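Local structure of CaaX farnesyltransferase beta subunit Ram1 (4L9P) at residues S202-V207 and G253-M258; V259-L264 and E282-G287; A318-C323 and H495-I500; K233-Q236 and G240-V243. The protein forms the beta subunit of a zinc-dependent protein farnesyltransferase, probably binding the peptide whose cysteine receives a farnesyl group from farnesyl diphosphate. One frame throughout, in Å; residues are numbered along the deposited sequence. Where two conformers were deposited one is given.

Contact 1 of 4, residues S202-V207 and G253-M258; sequences SSYAAV and GAYCAM. With FII ([(3,7,11-trimethyl-dodeca-2,6,10-trienyloxycarbamoyl)-methyl]-phosphonic acid), chain Q.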
loop_
_atom_site.group_PDB
_atom_site.type_symbol
_atom_site.label_atom_id
_atom_site.label_comp_id
_atom_site.label_asym_id
_atom_site.label_seq_id
_atom_site.Cartn_x
_atom_site.Cartn_y
_atom_site.Cartn_z
ATOM N N SER B 202 -6.205 1.073 -13.413
ATOM C CA SER B 202 -6.399 0.266 -14.611
ATOM C C SER B 202 -5.411 0.667 -15.697
ATOM O O SER B 202 -5.010 -0.173 -16.504
ATOM C CB SER B 202 -7.851 0.371 -15.150
ATOM O OG SER B 202 -8.394 1.650 -14.961
ATOM N N SER B 203 -5.010 1.941 -15.757
ATOM C CA SER B 203 -4.004 2.337 -16.733
ATOM C C SER B 203 -2.638 1.756 -16.383
ATOM O O SER B 203 -1.925 1.285 -17.290
ATOM C CB SER B 203 -3.961 3.878 -16.739
ATOM O OG SER B 203 -5.137 4.421 -17.337
ATOM N N TYR B 204 -2.292 1.748 -15.096
ATOM C CA TYR B 204 -1.052 1.111 -14.652
ATOM C C TYR B 204 -1.070 -0.381 -15.001
ATOM O O TYR B 204 -0.124 -0.926 -15.582
ATOM C CB TYR B 204 -0.980 1.366 -13.150
ATOM C CG TYR B 204 0.051 0.566 -12.377
ATOM C CD1 TYR B 204 1.325 1.074 -12.117
ATOM C CD2 TYR B 204 -0.265 -0.676 -11.814
ATOM C CE1 TYR B 204 2.250 0.391 -11.327
ATOM C CE2 TYR B 204 0.617 -1.354 -10.996
ATOM C CZ TYR B 204 1.880 -0.814 -10.762
ATOM O OH TYR B 204 2.727 -1.533 -9.951
ATOM N N ALA B 205 -2.137 -1.071 -14.648
ATOM C CA ALA B 205 -2.223 -2.514 -14.950
ATOM C C ALA B 205 -2.125 -2.784 -16.432
ATOM O O ALA B 205 -1.448 -3.740 -16.864
ATOM C CB ALA B 205 -3.557 -3.082 -14.417
ATOM N N ALA B 206 -2.792 -1.957 -17.241
ATOM C CA ALA B 206 -2.720 -2.171 -18.652
ATOM C C ALA B 206 -1.321 -1.906 -19.220
ATOM O O ALA B 206 -0.849 -2.658 -20.076
ATOM C CB ALA B 206 -3.784 -1.290 -19.375
ATOM N N VAL B 207 -0.701 -0.794 -18.817
ATOM C CA VAL B 207 0.655 -0.520 -19.303
ATOM C C VAL B 207 1.643 -1.587 -18.913
ATOM O O VAL B 207 2.500 -1.973 -19.726
ATOM C CB VAL B 207 1.117 0.885 -18.821
ATOM C CG1 VAL B 207 2.617 1.133 -19.110
ATOM C CG2 VAL B 207 0.283 1.958 -19.522
ATOM N N GLY B 253 -2.609 7.007 -6.431
ATOM C CA GLY B 253 -2.737 7.894 -7.572
ATOM C C GLY B 253 -1.389 8.379 -8.014
ATOM O O GLY B 253 -1.075 8.297 -9.211
ATOM N N ALA B 254 -0.567 8.845 -7.057
ATOM C CA ALA B 254 0.732 9.350 -7.407
ATOM C C ALA B 254 1.616 8.247 -8.032
ATOM O O ALA B 254 2.257 8.456 -9.059
ATOM C CB ALA B 254 1.423 9.915 -6.189
ATOM N N TYR B 255 1.730 7.092 -7.345
ATOM C CA TYR B 255 2.607 6.037 -7.838
ATOM C C TYR B 255 2.131 5.503 -9.192
ATOM O O TYR B 255 2.936 5.364 -10.157
ATOM C CB TYR B 255 2.609 4.892 -6.806
ATOM C CG TYR B 255 3.213 3.627 -7.326
ATOM C CD1 TYR B 255 4.592 3.503 -7.557
ATOM C CD2 TYR B 255 2.388 2.541 -7.594
ATOM C CE1 TYR B 255 5.109 2.326 -8.091
ATOM C CE2 TYR B 255 2.884 1.370 -8.105
ATOM C CZ TYR B 255 4.252 1.259 -8.370
ATOM O OH TYR B 255 4.727 0.079 -8.924
ATOM N N CYS B 256 0.831 5.196 -9.336
ATOM C CA CYS B 256 0.374 4.652 -10.615
ATOM C C CYS B 256 0.507 5.669 -11.755
ATOM O O CYS B 256 0.928 5.283 -12.858
ATOM C CB CYS B 256 -1.085 4.223 -10.522
ATOM S SG CYS B 256 -1.380 2.779 -9.434
ATOM N N ALA B 257 0.180 6.946 -11.489
ATOM C CA ALA B 257 0.320 7.946 -12.535
ATOM C C ALA B 257 1.775 8.072 -12.960
ATOM O O ALA B 257 2.081 8.190 -14.169
ATOM C CB ALA B 257 -0.199 9.306 -12.037
ATOM N N MET B 258 2.686 8.107 -11.985
ATOM C CA MET B 258 4.091 8.319 -12.354
ATOM C C MET B 258 4.748 7.117 -13.002
ATOM O O MET B 258 5.634 7.299 -13.845
ATOM C CB MET B 258 4.889 8.808 -11.162
ATOM C CG MET B 258 4.464 10.231 -10.754
ATOM S SD MET B 258 4.431 11.510 -12.134
ATOM C CE MET B 258 6.052 11.350 -12.823
HETATM C C1 FII Q . -0.550 0.220 -6.787
HETATM C C2 FII Q . -1.681 -0.008 -5.820
HETATM C C6 FII Q . -3.032 0.180 -6.369
HETATM C C10 FII Q . -1.369 0.001 -4.380
HETATM C C11 FII Q . -2.424 -0.125 -3.281
HETATM C C12 FII Q . -2.416 -1.606 -2.801
HETATM C C15 FII Q . -3.032 -1.903 -1.437
HETATM C C18 FII Q . -3.053 -3.337 -0.922
HETATM C C22 FII Q . -3.962 -0.857 -0.910
HETATM C C23 FII Q . -4.264 -0.975 0.576
HETATM C C24 FII Q . -5.376 -0.086 0.987
HETATM C C27 FII Q . -5.947 -0.527 2.296
HETATM C C30 FII Q . -5.296 0.091 3.521
HETATM C C34 FII Q . -7.378 -0.910 2.251
HETATM C C35 FII Q . -8.208 -1.113 3.501
HETATM O O36 FII Q . -8.593 -2.469 3.639
HETATM N N42 FII Q . -7.573 -3.381 3.642
HETATM C C43 FII Q . -7.249 -3.817 4.936
HETATM O O44 FII Q . -7.773 -3.400 5.980
HETATM C C45 FII Q . -6.176 -4.896 4.944
HETATM P P46 FII Q . -5.058 -4.841 6.440
HETATM O O49 FII Q . -4.657 -3.423 6.597
HETATM O O50 FII Q . -5.800 -5.440 7.594
HETATM O O51 FII Q . -3.887 -5.740 5.987
#

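Contact 2 of 4, residues V259-L264 and E282-G287; sequences VVHALL and ETFTDG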
loop_
_atom_site.group_PDB
_atom_site.type_symbol
_atom_site.label_atom_id
_atom_site.label_comp_id
_atom_site.label_asym_id
_atom_site.label_seq_id
_atom_site.Cartn_x
_atom_site.Cartn_y
_atom_site.Cartn_z
ATOM N N VAL B 259 4.306 5.917 -12.680
ATOM C CA VAL B 259 4.809 4.741 -13.412
ATOM C C VAL B 259 4.322 4.788 -14.837
ATOM O O VAL B 259 5.115 4.511 -15.761
ATOM C CB VAL B 259 4.329 3.450 -12.728
ATOM C CG1 VAL B 259 4.460 2.260 -13.691
ATOM C CG2 VAL B 259 5.158 3.218 -11.465
ATOM N N VAL B 260 3.037 5.085 -15.080
ATOM C CA VAL B 260 2.566 5.222 -16.477
ATOM C C VAL B 260 3.350 6.322 -17.211
ATOM O O VAL B 260 3.787 6.136 -18.361
ATOM C CB VAL B 260 1.098 5.539 -16.508
ATOM C CG1 VAL B 260 0.583 5.937 -17.924
ATOM C CG2 VAL B 260 0.303 4.293 -15.982
ATOM N N HIS B 261 3.539 7.446 -16.514
ATOM C CA HIS B 261 4.259 8.579 -17.122
ATOM C C HIS B 261 5.665 8.149 -17.527
ATOM O O HIS B 261 6.127 8.464 -18.646
ATOM C CB HIS B 261 4.265 9.698 -16.086
ATOM C CG HIS B 261 4.808 10.997 -16.589
ATOM N ND1 HIS B 261 6.150 11.197 -16.863
ATOM C CD2 HIS B 261 4.162 12.149 -16.922
ATOM C CE1 HIS B 261 6.305 12.443 -17.319
ATOM N NE2 HIS B 261 5.112 13.037 -17.368
ATOM N N ALA B 262 6.375 7.471 -16.627
ATOM C CA ALA B 262 7.757 7.066 -16.889
ATOM C C ALA B 262 7.842 6.016 -17.990
ATOM O O ALA B 262 8.668 6.129 -18.906
ATOM C CB ALA B 262 8.401 6.476 -15.626
ATOM N N LEU B 263 7.016 4.965 -17.914
ATOM C CA LEU B 263 7.192 3.900 -18.902
ATOM C C LEU B 263 6.795 4.350 -20.332
ATOM O O LEU B 263 7.287 3.776 -21.289
ATOM C CB LEU B 263 6.375 2.653 -18.520
ATOM C CG LEU B 263 6.933 1.967 -17.288
ATOM C CD1 LEU B 263 5.958 0.793 -16.884
ATOM C CD2 LEU B 263 8.323 1.381 -17.527
ATOM N N LEU B 264 5.897 5.332 -20.476
ATOM C CA LEU B 264 5.469 5.840 -21.783
ATOM C C LEU B 264 6.306 7.074 -22.212
ATOM O O LEU B 264 6.025 7.666 -23.256
ATOM C CB LEU B 264 3.988 6.222 -21.739
ATOM C CG LEU B 264 3.033 5.040 -21.421
ATOM C CD1 LEU B 264 1.612 5.618 -21.523
ATOM C CD2 LEU B 264 3.225 3.767 -22.243
ATOM N N GLU B 282 4.007 23.443 -12.639
ATOM C CA GLU B 282 4.372 23.423 -14.062
ATOM C C GLU B 282 4.586 22.022 -14.599
ATOM O O GLU B 282 4.398 21.822 -15.802
ATOM C CB GLU B 282 5.677 24.220 -14.284
ATOM C CG GLU B 282 5.548 25.708 -14.045
ATOM C CD GLU B 282 6.869 26.393 -14.265
ATOM O OE1 GLU B 282 7.686 26.369 -13.318
ATOM O OE2 GLU B 282 7.117 26.906 -15.396
ATOM N N THR B 283 4.983 21.053 -13.741
ATOM C CA THR B 283 5.307 19.731 -14.233
ATOM C C THR B 283 4.604 18.699 -13.374
ATOM O O THR B 283 4.046 19.007 -12.305
ATOM C CB THR B 283 6.806 19.439 -14.105
ATOM O OG1 THR B 283 7.137 19.305 -12.716
ATOM C CG2 THR B 283 7.715 20.562 -14.763
ATOM N N PHE B 284 4.634 17.483 -13.887
ATOM C CA PHE B 284 3.967 16.373 -13.157
ATOM C C PHE B 284 4.588 16.130 -11.796
ATOM O O PHE B 284 3.897 15.608 -10.888
ATOM C CB PHE B 284 4.038 15.093 -13.984
ATOM C CG PHE B 284 2.959 15.021 -15.036
ATOM C CD1 PHE B 284 3.115 15.621 -16.290
ATOM C CD2 PHE B 284 1.735 14.423 -14.752
ATOM C CE1 PHE B 284 2.080 15.564 -17.257
ATOM C CE2 PHE B 284 0.739 14.353 -15.715
ATOM C CZ PHE B 284 0.886 14.933 -16.955
ATOM N N THR B 285 5.860 16.496 -11.623
ATOM C CA THR B 285 6.565 16.179 -10.359
ATOM C C THR B 285 6.598 17.368 -9.396
ATOM O O THR B 285 7.025 17.239 -8.263
ATOM C CB THR B 285 7.982 15.643 -10.643
ATOM O OG1 THR B 285 8.710 16.662 -11.364
ATOM C CG2 THR B 285 7.927 14.325 -11.439
ATOM N N ASP B 286 6.141 18.535 -9.843
ATOM C CA ASP B 286 6.138 19.727 -8.971
ATOM C C ASP B 286 5.258 19.501 -7.770
ATOM O O ASP B 286 4.094 19.142 -7.912
ATOM C CB ASP B 286 5.623 20.904 -9.768
ATOM C CG ASP B 286 6.696 21.650 -10.507
ATOM O OD1 ASP B 286 7.882 21.440 -10.235
ATOM O OD2 ASP B 286 6.303 22.502 -11.350
ATOM N N GLY B 287 5.816 19.664 -6.569
ATOM C CA GLY B 287 5.070 19.542 -5.323
ATOM C C GLY B 287 4.891 18.084 -4.932
ATOM O O GLY B 287 4.334 17.802 -3.850
#

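Contact 3 of 4, residues A318-C323 and H495-I500; sequences ALACLC and HPIFVI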
loop_
_atom_site.group_PDB
_atom_site.type_symbol
_atom_site.label_atom_id
_atom_site.label_comp_id
_atom_site.label_asym_id
_atom_site.label_seq_id
_atom_site.Cartn_x
_atom_site.Cartn_y
_atom_site.Cartn_z
ATOM N N ALA B 318 4.637 5.240 -2.060
ATOM C CA ALA B 318 5.378 6.480 -1.834
ATOM C C ALA B 318 6.879 6.318 -2.086
ATOM O O ALA B 318 7.479 7.186 -2.714
ATOM C CB ALA B 318 5.141 7.020 -0.402
ATOM N N LEU B 319 7.472 5.239 -1.565
ATOM C CA LEU B 319 8.929 5.077 -1.717
ATOM C C LEU B 319 9.263 4.779 -3.176
ATOM O O LEU B 319 10.252 5.316 -3.700
ATOM C CB LEU B 319 9.420 3.925 -0.849
ATOM C CG LEU B 319 9.370 4.245 0.663
ATOM C CD1 LEU B 319 9.567 2.964 1.489
ATOM C CD2 LEU B 319 10.420 5.349 1.010
ATOM N N ALA B 320 8.452 3.952 -3.854
ATOM C CA ALA B 320 8.716 3.669 -5.255
ATOM C C ALA B 320 8.542 4.963 -6.062
ATOM O O ALA B 320 9.336 5.255 -6.961
ATOM C CB ALA B 320 7.742 2.565 -5.790
ATOM N N CYS B 321 7.501 5.760 -5.757
ATOM C CA CYS B 321 7.329 7.028 -6.473
ATOM C C CYS B 321 8.532 7.951 -6.222
ATOM O O CYS B 321 9.006 8.596 -7.175
ATOM C CB CYS B 321 6.011 7.693 -5.995
ATOM S SG CYS B 321 5.534 9.042 -7.084
ATOM N N LEU B 322 9.040 8.025 -4.973
ATOM C CA LEU B 322 10.228 8.886 -4.706
ATOM C C LEU B 322 11.415 8.430 -5.551
ATOM O O LEU B 322 12.150 9.274 -6.082
ATOM C CB LEU B 322 10.641 8.839 -3.225
ATOM C CG LEU B 322 9.729 9.666 -2.319
ATOM C CD1 LEU B 322 10.174 9.411 -0.882
ATOM C CD2 LEU B 322 9.753 11.173 -2.606
ATOM N N CYS B 323 11.565 7.114 -5.724
ATOM C CA CYS B 323 12.669 6.607 -6.520
ATOM C C CYS B 323 12.473 6.815 -8.023
ATOM O O CYS B 323 13.428 6.568 -8.798
ATOM C CB CYS B 323 12.916 5.102 -6.188
ATOM S SG CYS B 323 13.551 4.949 -4.454
ATOM N N HIS B 495 11.603 -5.818 -11.427
ATOM C CA HIS B 495 12.095 -4.487 -11.090
ATOM C C HIS B 495 11.357 -3.989 -9.836
ATOM O O HIS B 495 10.131 -4.036 -9.774
ATOM C CB HIS B 495 11.725 -3.582 -12.274
ATOM C CG HIS B 495 12.401 -2.257 -12.269
ATOM N ND1 HIS B 495 12.120 -1.273 -11.339
ATOM C CD2 HIS B 495 13.392 -1.773 -13.055
ATOM C CE1 HIS B 495 12.886 -0.217 -11.575
ATOM N NE2 HIS B 495 13.699 -0.512 -12.597
ATOM N N PRO B 496 12.079 -3.535 -8.821
ATOM C CA PRO B 496 11.361 -3.173 -7.567
ATOM C C PRO B 496 10.425 -1.964 -7.671
ATOM O O PRO B 496 9.534 -1.853 -6.835
ATOM C CB PRO B 496 12.435 -2.891 -6.552
ATOM C CG PRO B 496 13.735 -2.969 -7.350
ATOM C CD PRO B 496 13.540 -3.500 -8.743
ATOM N N ILE B 497 10.625 -1.072 -8.640
ATOM C CA ILE B 497 9.684 0.050 -8.794
ATOM C C ILE B 497 8.543 -0.317 -9.761
ATOM O O ILE B 497 7.390 -0.021 -9.471
ATOM C CB ILE B 497 10.398 1.273 -9.415
ATOM C CG1 ILE B 497 11.488 1.747 -8.478
ATOM C CG2 ILE B 497 9.415 2.394 -9.702
ATOM C CD1 ILE B 497 12.337 2.900 -9.073
ATOM N N PHE B 498 8.852 -0.971 -10.897
ATOM C CA PHE B 498 7.834 -1.164 -11.961
ATOM C C PHE B 498 7.092 -2.469 -11.800
ATOM O O PHE B 498 6.034 -2.665 -12.424
ATOM C CB PHE B 498 8.464 -1.099 -13.354
ATOM C CG PHE B 498 9.069 0.278 -13.638
ATOM C CD1 PHE B 498 8.247 1.410 -13.617
ATOM C CD2 PHE B 498 10.473 0.446 -13.831
ATOM C CE1 PHE B 498 8.758 2.670 -13.850
ATOM C CE2 PHE B 498 11.009 1.733 -14.074
ATOM C CZ PHE B 498 10.143 2.866 -14.099
ATOM N N VAL B 499 7.628 -3.417 -11.010
ATOM C CA VAL B 499 6.874 -4.664 -10.730
ATOM C C VAL B 499 6.536 -5.469 -11.992
ATOM O O VAL B 499 5.454 -6.029 -12.156
ATOM C CB VAL B 499 5.633 -4.450 -9.787
ATOM C CG1 VAL B 499 5.409 -5.758 -8.995
ATOM C CG2 VAL B 499 5.866 -3.315 -8.800
ATOM N N ILE B 500 7.541 -5.534 -12.875
ATOM C CA ILE B 500 7.588 -6.349 -14.080
ATOM C C ILE B 500 9.056 -6.675 -14.308
ATOM O O ILE B 500 9.937 -6.082 -13.689
ATOM C CB ILE B 500 7.026 -5.553 -15.332
ATOM C CG1 ILE B 500 7.657 -4.152 -15.458
ATOM C CG2 ILE B 500 5.477 -5.486 -15.290
ATOM C CD1 ILE B 500 7.254 -3.450 -16.792
#

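Contact 4 of 4, residues K233-Q236 and G240-V243; sequences KLKQ and GFTV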
loop_
_atom_site.group_PDB
_atom_site.type_symbol
_atom_site.label_atom_id
_atom_site.label_comp_id
_atom_site.label_asym_id
_atom_site.label_seq_id
_atom_site.Cartn_x
_atom_site.Cartn_y
_atom_site.Cartn_z
ATOM N N LYS B 233 -4.970 16.117 -15.916
ATOM C CA LYS B 233 -6.184 16.488 -15.198
ATOM C C LYS B 233 -6.235 16.011 -13.752
ATOM O O LYS B 233 -7.012 16.527 -12.933
ATOM C CB LYS B 233 -7.442 16.025 -15.946
ATOM C CG LYS B 233 -7.530 16.623 -17.331
ATOM C CD LYS B 233 -8.729 16.042 -18.059
ATOM C CE LYS B 233 -8.825 16.696 -19.456
ATOM N NZ LYS B 233 -9.987 16.171 -20.200
ATOM N N LEU B 234 -5.460 14.979 -13.470
ATOM C CA LEU B 234 -5.453 14.384 -12.128
ATOM C C LEU B 234 -4.540 15.107 -11.159
ATOM O O LEU B 234 -4.632 14.896 -9.949
ATOM C CB LEU B 234 -5.061 12.929 -12.220
ATOM C CG LEU B 234 -5.900 12.088 -13.205
ATOM C CD1 LEU B 234 -5.440 10.637 -13.179
ATOM C CD2 LEU B 234 -7.444 12.083 -12.988
ATOM N N LYS B 235 -3.610 15.933 -11.678
ATOM C CA LYS B 235 -2.663 16.604 -10.807
ATOM C C LYS B 235 -3.399 17.596 -9.938
ATOM O O LYS B 235 -4.160 18.429 -10.458
ATOM C CB LYS B 235 -1.607 17.337 -11.692
ATOM C CG LYS B 235 -0.548 18.056 -10.899
ATOM C CD LYS B 235 0.446 17.114 -10.203
ATOM C CE LYS B 235 1.564 17.964 -9.529
ATOM N NZ LYS B 235 2.586 17.128 -8.878
ATOM N N GLN B 236 -3.153 17.552 -8.634
ATOM C CA GLN B 236 -3.850 18.401 -7.676
ATOM C C GLN B 236 -2.975 19.534 -7.158
ATOM O O GLN B 236 -1.750 19.443 -7.192
ATOM C CB GLN B 236 -4.279 17.567 -6.469
ATOM C CG GLN B 236 -5.253 16.437 -6.851
ATOM C CD GLN B 236 -6.482 16.987 -7.623
ATOM O OE1 GLN B 236 -6.777 16.588 -8.814
ATOM N NE2 GLN B 236 -7.180 17.880 -6.989
ATOM N N GLY B 240 -0.157 16.030 -5.215
ATOM C CA GLY B 240 -0.575 14.659 -5.479
ATOM C C GLY B 240 -1.452 14.514 -6.701
ATOM O O GLY B 240 -1.648 15.461 -7.521
ATOM N N PHE B 241 -2.066 13.323 -6.812
ATOM C CA PHE B 241 -2.899 12.969 -7.967
ATOM C C PHE B 241 -4.151 12.269 -7.461
ATOM O O PHE B 241 -4.098 11.397 -6.571
ATOM C CB PHE B 241 -2.165 11.944 -8.857
ATOM C CG PHE B 241 -1.024 12.523 -9.608
ATOM C CD1 PHE B 241 0.233 12.677 -9.005
ATOM C CD2 PHE B 241 -1.233 12.941 -10.916
ATOM C CE1 PHE B 241 1.303 13.240 -9.767
ATOM C CE2 PHE B 241 -0.169 13.544 -11.668
ATOM C CZ PHE B 241 1.087 13.691 -11.088
ATOM N N THR B 242 -5.292 12.616 -8.047
ATOM C CA THR B 242 -6.470 11.769 -7.887
ATOM C C THR B 242 -6.364 10.551 -8.762
ATOM O O THR B 242 -5.545 10.514 -9.693
ATOM C CB THR B 242 -7.764 12.575 -8.262
ATOM O OG1 THR B 242 -7.585 13.231 -9.543
ATOM C CG2 THR B 242 -8.062 13.635 -7.182
ATOM N N VAL B 243 -7.177 9.527 -8.468
ATOM C CA VAL B 243 -7.061 8.280 -9.218
ATOM C C VAL B 243 -7.906 8.302 -10.486
ATOM O O VAL B 243 -7.698 7.506 -11.414
ATOM C CB VAL B 243 -7.424 7.051 -8.353
ATOM C CG1 VAL B 243 -6.386 6.950 -7.169
ATOM C CG2 VAL B 243 -8.881 7.161 -7.789
#

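Contact 1 of 4, residues S202-V207 and G253-M258
Tyr204 of helix 200-213 leans across to Tyr255 and Cys256 of helix 251-263, and these three buried side chains make the whole contact. The closest fit is at the outer end of the Tyr204 ring. There CE1 of Tyr204 lies 3.4 Å from CE2 of Tyr255, and the two hydroxyls, Tyr204 OH and Tyr255 OH, are 2.8 Å apart. The rings meet obliquely, their planes inclined at 58°. Both tyrosines have CG anti to the backbone N (chi1 167° in each), which carries the phenol ends away from their helices until they converge. Nearer the backbones, Cys256 SG rests over one face of the Tyr204 ring, 4.3 Å from its centroid, while CB of Tyr204 and CB of Cys256 touch at 3.9 Å. Between the two segments the packing thins out on the Ser203 side: that side chain stays 6.4 Å from the nearest atom of Gly253-Met258, and Val260 packs there instead. The three touching residues are all buried, so the loose side is not a solvent-facing one.

A terminal methyl of the isoprenoid chain, FII C1, lies 3.8 Å from Cys256 SG and reaches the edge of the Tyr255 ring. Sulfur and aromatic carbon thus form part of the apolar wall against this methyl, while the Tyr255 hydroxyl spends its polarity on a hydrogen bond to the carbonyl oxygen of Ile497, on the side away from FII C1.

Contact 2 of 4, residues V259-L264 and E282-G287
In the alpha-alpha toroid, the end of helix 251-263 is met by the loop leading to helix 288-293, and the meeting point is the pair His261 and Phe284. The imidazole sets its CD2-NE2 side over one face of the phenyl ring. CD2 of His261 stands 3.6 Å from CG of Phe284, and NE2 of His261 comes to 3.4 Å from CD1 of Phe284, toward the rim of the ring. The planes are inclined at 56°, so the rings meet obliquely. With chi1 at -173°, the His261 ring extends away from its helix and into the loop. Its NE2 is hydrogen-bonded to the carbonyl oxygen of Pro267, which fixes the rotation of the imidazole and implies that NE2 carries a proton.

Phe284 is presented by a type I turn running from Thr283 to Asp286. The Thr283 hydroxyl folds back, OG1 accepting from the Thr285 N at 3.3 Å in an ST turn. On the same turn Asp286 OD2 is gripped twice: by Glu282 N at 2.8 Å, through the anti lone pair of the oxygen, and by Thr283 N at 3.1 Å, which approaches well above the carboxylate plane. Trp228 and Leu231 of helix 224-234 also pack against Phe284.

The loop is therefore stiffened by its own polar side chains and offers one aromatic residue to the helix. The result is an interhelix connection of the toroid, built on a type I turn combined with an ST turn and joined to its helix by an oblique aromatic pair.

Contact 3 of 4, residues A318-C323 and H495-I500
A chi1 of -63° sets Ile497 CG1 anti to its carbonyl carbon and CG2 anti to its backbone N, and an extended chi2 of 175° carries CD1 outward, giving the side chain two separate points of contact with helix 312-323. The CD1 branch reaches Cys323, where it lies 3.7 Å from CB. The CG2 branch sits one turn back, 4.0 Å from the carbonyl oxygen of Ala320 and 4.3 Å from the Ala320 CB. Ile497 thus straddles the helix surface between these two residues, and the small side chain of Ala320 lets the backbones approach to 5.2 Å between the CA atoms of Ala320 and Ile497.

The segment carrying Ile497 is held by bonds of its own. His495 ND1 accepts from Ile497 N at 3.1 Å, the N-H lying close to the imidazole plane, and Val499 N is bonded to His495 O. Phe498 CD2 lies 3.3 Å above the centre of the His495 imidazole, while Ile497 CG2 covers one face of the Phe498 ring.

Beyond the segments, His495 NE2 bonds to the carbonyl oxygen of Ala464. Since ND1 is an acceptor and NE2 meets a carbonyl, the imidazole is most simply read as neutral with its proton on NE2. The contact is van der Waals packing, with no hydrogen bond across it; Ile497 is placed by the bonds within its own segment and the fit of its two branches, and its carbonyl oxygen is also held by Tyr255 OH of helix 251-263.

Contact 4 of 4, residues K233-Q236 and G240-V243
Lys235 and Phe241 face each other as a non-hydrogen-bonded antiparallel pair, a single beta bridge closing the turn after helix 224-234; the Gly-Gly-Phe sequence familiar from prenyltransferase repeats runs from the bend into the bridge. Two backbone bonds flank the pair: Gln236 N to Gly240 O at 2.8 Å and Thr242 N to Leu234 O at 3.0 Å.

The Lys235 chain starts with CG anti to the backbone N, then bends at chi2 (71°), laying its CD over one face of the Phe241 ring, 4.0 Å from the centroid, in a CH-pi contact. Its ammonium is carried past the ring to the carbonyl oxygens of Gly239, Phe284 and Asp286, so the aliphatic part packs while the charge is satisfied by backbone. Next to the lysine, Leu234 CB approaches CD2 of Phe241 at 4.0 Å, and Leu234 CD2 lies 3.6 Å from Thr242 OG1. Gln236 CB lies 3.5 Å from Gly240 O, and a bend at chi2 brings its CD to 3.7 Å from Thr242 CG2. Phe241 reaches onward to Ala254, Ala257 and Met258 of helix 251-263. Less comfortably placed is Thr242 O, a buried carbonyl oxygen without a polar partner, with Leu234 CD1 only 3.5 Å away.

Helix 251-263 ties the set together: contacts 1 and 2 use successive parts of it, contact 4 packs Phe241 on its first turns, and the Ile497 carbonyl of contact 3 bonds to its Tyr255. All four contacts are mainly buried, at different depths. The centre of contact 3 lies about 7 Å from the centre of the chain and that of contact 1, which touches the isoprenoid, about 12 Å; those of contacts 2 and 4 lie at about 19 and 21 Å, beside partly exposed loop residues. Apolar, aromatic and sulfur packing prevails across the inner pair; contact 2 is also crossed by rings alone, its polar bonds lying within its loop, while backbone bonds cross contact 4.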